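Local coordinates for malonyl CoA-acyl carrier protein transacylase (Mycobacterium tuberculosis, PDB 2QC3) that transfers the malonyl group from malonyl-CoA to holo acyl carrier protein, a step in fatty acid biosynthesis, at residues Gln13-Leu18 with Ala49-Ile54; Ala66-Ala71 with Phe269-Thr274; Ser133-Gly138 with Ala181-Arg186. All coordinates share one frame; numbering follows the deposited sequence.

Contacts 1 and 2 lie in the same part of the acyltransferase fold, their centres about 13 Å apart, while contact 3 is about 28 Å from each, centre to centre. The first two touch: Met-17 and Leu-18 of contact 1 pack on Ala-67 of helix 57-77, whose neighbours in contact 2 are the two prolines of the loop following strand 263-268 of the parallel sheet. Contact 3 joins two strands of the separate mixed sheet. Along the chain contact 1 closes before contact 2 opens, and contact 3 is nested inside the loop contact 2 closes, so contact 2 brings helix 57-77 together with a loop almost 200 residues later, after the chain has made contact 3.

Contact 1 of 3, residues Gln13-Leu18 with Ala49-Ile54; sequences QTEGML and ASTEEI
Glu-15 meets Thr-51 where a type II beta turn (Thr-14 to Met-17, with Gly-16 at the positive phi that suits it), in the loop after strand 2-7 of the acyltransferase fold, lies against the start of the short helix 51-54. On the exposed side the carboxylate does the work. Its OE1 accepts two hydrogen bonds, from the backbone N of Thr-51 (3.1 Å) and from the hydroxyl OG1 of the same residue (3.0 Å). Both donors approach its anti side, the hydroxyl from further out of the carboxylate plane. An acid suits this place, since its charge faces an N-H of the first helical turn and is probably favoured by it. Ser-50, the N-cap, complements it by accepting with OG from Glu-53 N at 3.2 Å. A threonine fits at 51 because its hydroxyl, beside its own backbone N (chi1 -66°), leaves both donors facing one oxygen.

The tighter, inner part is a van der Waals contact of Ile-54 with backbone. Its CD1 pushes against the peptide between Thr-14 and Glu-15, reaching both Thr-14 C and Glu-15 N at 3.4 Å. Gln-13 CG approaches Ile-54 O at 3.9 Å, while Gln-13 OE1 is engaged by Gly-11 N. Between the two regions, Glu-15 N makes a weak hydrogen bond to Thr-51 OG1, at 3.4 Å.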
# COMPACT_ATOMS: atom_id res chain seq x y z
N GLN A 13 1.99 9.10 -3.72
CA GLN A 13 2.78 10.15 -3.09
C GLN A 13 2.94 11.37 -3.99
O GLN A 13 3.07 11.26 -5.20
CB GLN A 13 4.16 9.61 -2.70
CG GLN A 13 5.10 9.26 -3.85
CD GLN A 13 4.64 8.07 -4.65
OE1 GLN A 13 3.99 7.16 -4.14
NE2 GLN A 13 5.00 8.04 -5.93
N THR A 14 2.93 12.55 -3.37
CA THR A 14 3.08 13.82 -4.08
C THR A 14 3.80 14.83 -3.20
O THR A 14 3.67 14.79 -1.97
CB THR A 14 1.71 14.41 -4.48
OG1 THR A 14 0.90 14.59 -3.31
CG2 THR A 14 0.99 13.48 -5.45
N GLU A 15 4.55 15.74 -3.81
CA GLU A 15 5.27 16.76 -3.05
C GLU A 15 4.33 17.54 -2.13
O GLU A 15 3.19 17.83 -2.49
CB GLU A 15 6.02 17.71 -3.99
CG GLU A 15 5.18 18.28 -5.12
CD GLU A 15 6.02 19.08 -6.11
OE1 GLU A 15 6.93 18.51 -6.74
OE2 GLU A 15 5.75 20.30 -6.26
N GLY A 16 4.82 17.86 -0.93
CA GLY A 16 4.03 18.60 0.03
C GLY A 16 2.88 17.80 0.63
O GLY A 16 2.03 18.37 1.32
N MET A 17 2.86 16.49 0.39
CA MET A 17 1.79 15.63 0.91
C MET A 17 1.62 15.67 2.43
O MET A 17 0.53 15.39 2.94
CB MET A 17 2.02 14.19 0.45
CG MET A 17 3.35 13.58 0.89
SD MET A 17 3.63 11.93 0.20
CE MET A 17 2.77 10.93 1.39
N LEU A 18 2.67 16.02 3.16
CA LEU A 18 2.59 16.07 4.62
C LEU A 18 2.30 17.47 5.17
O LEU A 18 1.95 17.61 6.34
CB LEU A 18 3.89 15.57 5.24
CG LEU A 18 4.25 14.09 5.12
CD1 LEU A 18 5.49 13.81 5.95
CD2 LEU A 18 3.08 13.24 5.59
N ALA A 49 10.66 18.46 -0.53
CA ALA A 49 11.20 17.57 -1.56
C ALA A 49 10.35 17.56 -2.83
O ALA A 49 9.13 17.75 -2.78
CB ALA A 49 11.34 16.16 -1.01
N SER A 50 11.00 17.32 -3.96
CA SER A 50 10.32 17.28 -5.26
C SER A 50 9.67 15.93 -5.50
O SER A 50 10.17 14.89 -5.05
CB SER A 50 11.32 17.57 -6.38
OG SER A 50 12.31 16.56 -6.43
N THR A 51 8.56 15.94 -6.22
CA THR A 51 7.84 14.71 -6.53
C THR A 51 8.80 13.67 -7.10
O THR A 51 8.62 12.47 -6.91
CB THR A 51 6.71 14.97 -7.56
OG1 THR A 51 5.71 15.81 -6.97
CG2 THR A 51 6.07 13.66 -7.99
N GLU A 52 9.82 14.14 -7.80
CA GLU A 52 10.81 13.25 -8.40
C GLU A 52 11.70 12.58 -7.36
O GLU A 52 11.95 11.38 -7.44
CB GLU A 52 11.67 14.04 -9.39
CG GLU A 52 10.88 14.75 -10.48
CD GLU A 52 11.76 15.46 -11.48
OE1 GLU A 52 12.54 16.34 -11.06
OE2 GLU A 52 11.67 15.13 -12.68
N GLU A 53 12.16 13.36 -6.39
CA GLU A 53 13.02 12.82 -5.34
C GLU A 53 12.25 11.84 -4.46
O GLU A 53 12.81 10.85 -3.98
CB GLU A 53 13.60 13.94 -4.48
CG GLU A 53 14.19 13.45 -3.16
CD GLU A 53 14.86 14.54 -2.35
OE1 GLU A 53 14.35 15.67 -2.33
OE2 GLU A 53 15.89 14.24 -1.71
N ILE A 54 10.97 12.12 -4.25
CA ILE A 54 10.13 11.28 -3.40
C ILE A 54 9.59 10.04 -4.11
O ILE A 54 9.03 9.15 -3.48
CB ILE A 54 8.95 12.07 -2.83
CG1 ILE A 54 8.04 12.55 -3.97
CG2 ILE A 54 9.46 13.24 -2.00
CD1 ILE A 54 6.74 13.17 -3.50

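Contact 2 of 3, residues Ala66-Ala71 with Phe269-Thr274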
# COMPACT_ATOMS: atom_id res chain seq x y z
N ALA A 66 4.04 7.12 6.61
CA ALA A 66 4.05 8.23 7.57
C ALA A 66 2.79 9.10 7.42
O ALA A 66 2.16 9.46 8.41
CB ALA A 66 5.31 9.08 7.38
N ALA A 67 2.45 9.43 6.18
CA ALA A 67 1.27 10.25 5.91
C ALA A 67 0.03 9.53 6.41
O ALA A 67 -0.85 10.12 7.04
CB ALA A 67 1.15 10.51 4.42
N THR A 68 -0.03 8.23 6.12
CA THR A 68 -1.17 7.43 6.53
C THR A 68 -1.37 7.39 8.03
O THR A 68 -2.49 7.58 8.52
CB THR A 68 -1.08 5.98 6.01
OG1 THR A 68 -1.25 5.98 4.59
CG2 THR A 68 -2.18 5.10 6.62
N LEU A 69 -0.29 7.15 8.76
CA LEU A 69 -0.37 7.06 10.20
C LEU A 69 -0.61 8.39 10.91
O LEU A 69 -1.20 8.42 11.98
CB LEU A 69 0.86 6.33 10.75
CG LEU A 69 1.01 4.94 10.12
CD1 LEU A 69 2.16 4.16 10.76
CD2 LEU A 69 -0.31 4.16 10.27
N LEU A 70 -0.15 9.50 10.33
CA LEU A 70 -0.40 10.80 10.95
C LEU A 70 -1.91 10.98 11.02
O LEU A 70 -2.45 11.38 12.05
CB LEU A 70 0.19 11.94 10.11
CG LEU A 70 1.70 12.19 10.18
CD1 LEU A 70 2.06 13.27 9.18
CD2 LEU A 70 2.09 12.61 11.59
N ALA A 71 -2.58 10.65 9.92
CA ALA A 71 -4.03 10.76 9.83
C ALA A 71 -4.68 9.80 10.82
O ALA A 71 -5.63 10.16 11.51
CB ALA A 71 -4.49 10.43 8.41
N PHE A 269 -7.26 6.33 3.55
CA PHE A 269 -6.32 7.23 4.19
C PHE A 269 -5.39 7.87 3.17
O PHE A 269 -5.24 7.37 2.05
CB PHE A 269 -5.51 6.47 5.23
CG PHE A 269 -6.27 6.14 6.47
CD1 PHE A 269 -7.30 5.21 6.44
CD2 PHE A 269 -5.98 6.76 7.68
CE1 PHE A 269 -8.02 4.90 7.58
CE2 PHE A 269 -6.70 6.47 8.83
CZ PHE A 269 -7.72 5.54 8.78
N PRO A 270 -4.77 9.01 3.53
CA PRO A 270 -3.84 9.68 2.62
C PRO A 270 -2.48 8.98 2.56
O PRO A 270 -2.12 8.24 3.46
CB PRO A 270 -3.73 11.09 3.22
CG PRO A 270 -3.93 10.84 4.67
CD PRO A 270 -5.10 9.88 4.67
N PRO A 271 -1.73 9.18 1.46
CA PRO A 271 -2.15 10.03 0.34
C PRO A 271 -3.20 9.29 -0.49
O PRO A 271 -2.88 8.37 -1.23
CB PRO A 271 -0.85 10.25 -0.42
CG PRO A 271 -0.09 8.97 -0.17
CD PRO A 271 -0.34 8.73 1.30
N ALA A 272 -4.46 9.70 -0.34
CA ALA A 272 -5.57 9.09 -1.05
C ALA A 272 -5.20 8.76 -2.49
O ALA A 272 -4.62 9.59 -3.20
CB ALA A 272 -6.77 10.02 -1.03
N GLY A 273 -5.54 7.55 -2.92
CA GLY A 273 -5.24 7.13 -4.27
C GLY A 273 -6.46 6.70 -5.05
O GLY A 273 -7.34 7.51 -5.34
N THR A 274 -6.53 5.42 -5.38
CA THR A 274 -7.64 4.89 -6.16
C THR A 274 -8.35 3.73 -5.45
O THR A 274 -9.28 3.14 -6.01
CB THR A 274 -7.16 4.38 -7.53
OG1 THR A 274 -6.25 3.29 -7.34
CG2 THR A 274 -6.44 5.50 -8.29
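Residues 66-71 of helix 57-77 and the irregular loop 269-274 come closest at Thr-68 and Pro-270, whose CA atoms are 5.2 Å apart, and the loop passes the helix with a cis peptide between Pro-270 and Pro-271. Here a helix of the acyltransferase fold packs on the loop that leaves strand 263-268 of the parallel sheet.

The polar centre is one short bond: the Thr-68 hydroxyl OG1 donates to Pro-270 O at 2.7 Å. It meets the carbonyl at a C=O...donor angle of 157°, tilted 19° from the carbonyl plane. The same OG1 is also within hydrogen-bonding reach of Ile-64 O, one turn earlier in the helix, so its single proton is shared between two carbonyls or alternates between them. With OG1 beside its own backbone N (chi1 -69°), Thr-68 directs its other branch, the methyl CG2, to Phe-269 CB, 3.9 Å away. A threonine is apt here because its two branches serve a carbonyl and a hydrocarbon at once.

Alanines let the loop come near. Ala-71 CB rests on the Pro-270 ring, 3.8 Å from CG, and also approaches Phe-269 CD2 at 4.0 Å, meeting that aromatic ring obliquely. One turn back, Ala-67 CB packs on Pro-271 CD at 3.9 Å. The compact, conformationally restricted proline rings offer hydrocarbon to these small methyls, and the phenylalanine extends the apolar surface along the helix towards His-72 and Leu-75.

All six touching residues are buried. The Pro-270 carbonyl needs a donor there and receives one from the Thr-68 hydroxyl, which probably helps hold the loop on the helix in otherwise largely hydrocarbon surroundings.

Contact 3 of 3, residues Ser133-Gly138 with Ala181-Arg186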
# COMPACT_ATOMS: atom_id res chain seq x y z
N SER A 133 4.06 -2.51 -15.44
CA SER A 133 3.24 -1.83 -16.42
C SER A 133 1.79 -2.18 -16.15
O SER A 133 1.44 -3.36 -16.01
CB SER A 133 3.59 -2.25 -17.85
OG SER A 133 4.89 -1.82 -18.22
N ALA A 134 0.96 -1.15 -16.07
CA ALA A 134 -0.45 -1.36 -15.85
C ALA A 134 -1.01 -1.86 -17.17
O ALA A 134 -0.53 -1.49 -18.25
CB ALA A 134 -1.12 -0.03 -15.46
N VAL A 135 -1.98 -2.75 -17.09
CA VAL A 135 -2.64 -3.28 -18.28
C VAL A 135 -4.12 -3.13 -17.99
O VAL A 135 -4.67 -3.81 -17.13
CB VAL A 135 -2.32 -4.76 -18.53
CG1 VAL A 135 -3.03 -5.24 -19.79
CG2 VAL A 135 -0.80 -4.96 -18.67
N LEU A 136 -4.77 -2.20 -18.70
CA LEU A 136 -6.18 -1.96 -18.49
C LEU A 136 -7.03 -2.45 -19.65
O LEU A 136 -6.68 -2.25 -20.81
CB LEU A 136 -6.43 -0.47 -18.26
CG LEU A 136 -5.72 0.14 -17.04
CD1 LEU A 136 -6.22 1.57 -16.81
CD2 LEU A 136 -6.00 -0.72 -15.81
N GLY A 137 -8.15 -3.10 -19.32
CA GLY A 137 -9.04 -3.60 -20.35
C GLY A 137 -8.54 -4.89 -20.99
O GLY A 137 -7.66 -5.57 -20.44
N GLY A 138 -9.08 -5.20 -22.16
CA GLY A 138 -8.70 -6.41 -22.86
C GLY A 138 -9.42 -7.60 -22.28
O GLY A 138 -10.05 -7.49 -21.22
N ALA A 181 -5.70 -7.55 -27.72
CA ALA A 181 -6.79 -6.72 -28.21
C ALA A 181 -7.53 -5.96 -27.11
O ALA A 181 -7.91 -6.53 -26.09
CB ALA A 181 -7.78 -7.58 -28.99
N LYS A 182 -7.71 -4.66 -27.34
CA LYS A 182 -8.43 -3.78 -26.41
C LYS A 182 -7.72 -3.43 -25.11
O LYS A 182 -8.19 -2.58 -24.35
CB LYS A 182 -9.80 -4.37 -26.09
CG LYS A 182 -10.82 -4.29 -27.22
CD LYS A 182 -12.15 -4.89 -26.79
CE LYS A 182 -13.30 -4.50 -27.72
NZ LYS A 182 -13.11 -4.98 -29.12
N ALA A 183 -6.60 -4.10 -24.83
CA ALA A 183 -5.85 -3.84 -23.60
C ALA A 183 -4.87 -2.68 -23.76
O ALA A 183 -4.13 -2.61 -24.74
CB ALA A 183 -5.11 -5.10 -23.17
N ARG A 184 -4.88 -1.78 -22.79
CA ARG A 184 -3.99 -0.63 -22.79
C ARG A 184 -2.83 -0.96 -21.86
O ARG A 184 -3.04 -1.37 -20.73
CB ARG A 184 -4.71 0.61 -22.26
CG ARG A 184 -5.64 1.29 -23.24
CD ARG A 184 -6.73 2.03 -22.48
NE ARG A 184 -6.21 2.77 -21.34
CZ ARG A 184 -6.88 2.99 -20.22
NH1 ARG A 184 -8.12 2.53 -20.08
NH2 ARG A 184 -6.32 3.67 -19.23
N VAL A 185 -1.61 -0.78 -22.35
CA VAL A 185 -0.43 -1.06 -21.56
C VAL A 185 0.31 0.23 -21.27
O VAL A 185 0.67 0.96 -22.19
CB VAL A 185 0.52 -2.02 -22.30
CG1 VAL A 185 1.78 -2.25 -21.47
CG2 VAL A 185 -0.20 -3.34 -22.58
N ARG A 186 0.52 0.51 -19.99
CA ARG A 186 1.23 1.72 -19.59
C ARG A 186 2.32 1.41 -18.58
O ARG A 186 2.04 0.96 -17.47
CB ARG A 186 0.26 2.74 -18.99
CG ARG A 186 -0.42 2.27 -17.71
CD ARG A 186 -1.22 3.40 -17.07
NE ARG A 186 -0.37 4.52 -16.71
CZ ARG A 186 -0.15 4.93 -15.46
NH1 ARG A 186 -0.73 4.30 -14.44
NH2 ARG A 186 0.66 5.95 -15.22
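Ala-134 and Arg-186, Val-135 and Val-185, and Leu-136 and Arg-184 face one another as successive antiparallel pairs at the edge of the mixed sheet. The outer two pairs are hydrogen-bonded and the valine pair between them is non-hydrogen-bonded. Four backbone bonds join the strands: Ala-134 N to Arg-186 O (2.8 Å), Arg-186 N to Ala-134 O, Leu-136 N to Arg-184 O, and Arg-184 N to Leu-136 O (2.7 Å). CA-H...O contacts add to them, among them Val-135 CA to Arg-184 O.

Apolar contacts lie on the valine face. Val-135 CG1 reaches Ala-183 CB (4.0 Å) and its CG2 faces Val-185 CG2 at 4.3 Å; beta-branched side chains suit an extended strand.

On the opposite face the arginines use their carbon or flat surfaces. Leu-136 CB sits 3.9 Å above one face of the Arg-184 guanidinium, offset towards its rim, and CD1 approaches NH2; the Arg-184 chain bends at chi3 (43°) to bring the group back over the leucine. Arg-186 presses its CG closely against Ala-134 CB (3.3 Å), where just a small methyl stands in its way.

Beyond the paired residues the chains stay close at Gly-137 and Gly-138: Gly-138 CA comes within 3.3 Å of Ala-181 O. Gly-138, with positive phi and no side chain, lets its CA lie 3.8 Å from Ala-183 CB.

Strand 130-136 is bonded on its other side to strand 162-166, through Ser-133 with Ala-165 and Val-135 with Ile-163. Helix 169-177 packs on the valine face through Leu-175, and Val-143 of helix 140-149 touches Val-135 and Ala-183.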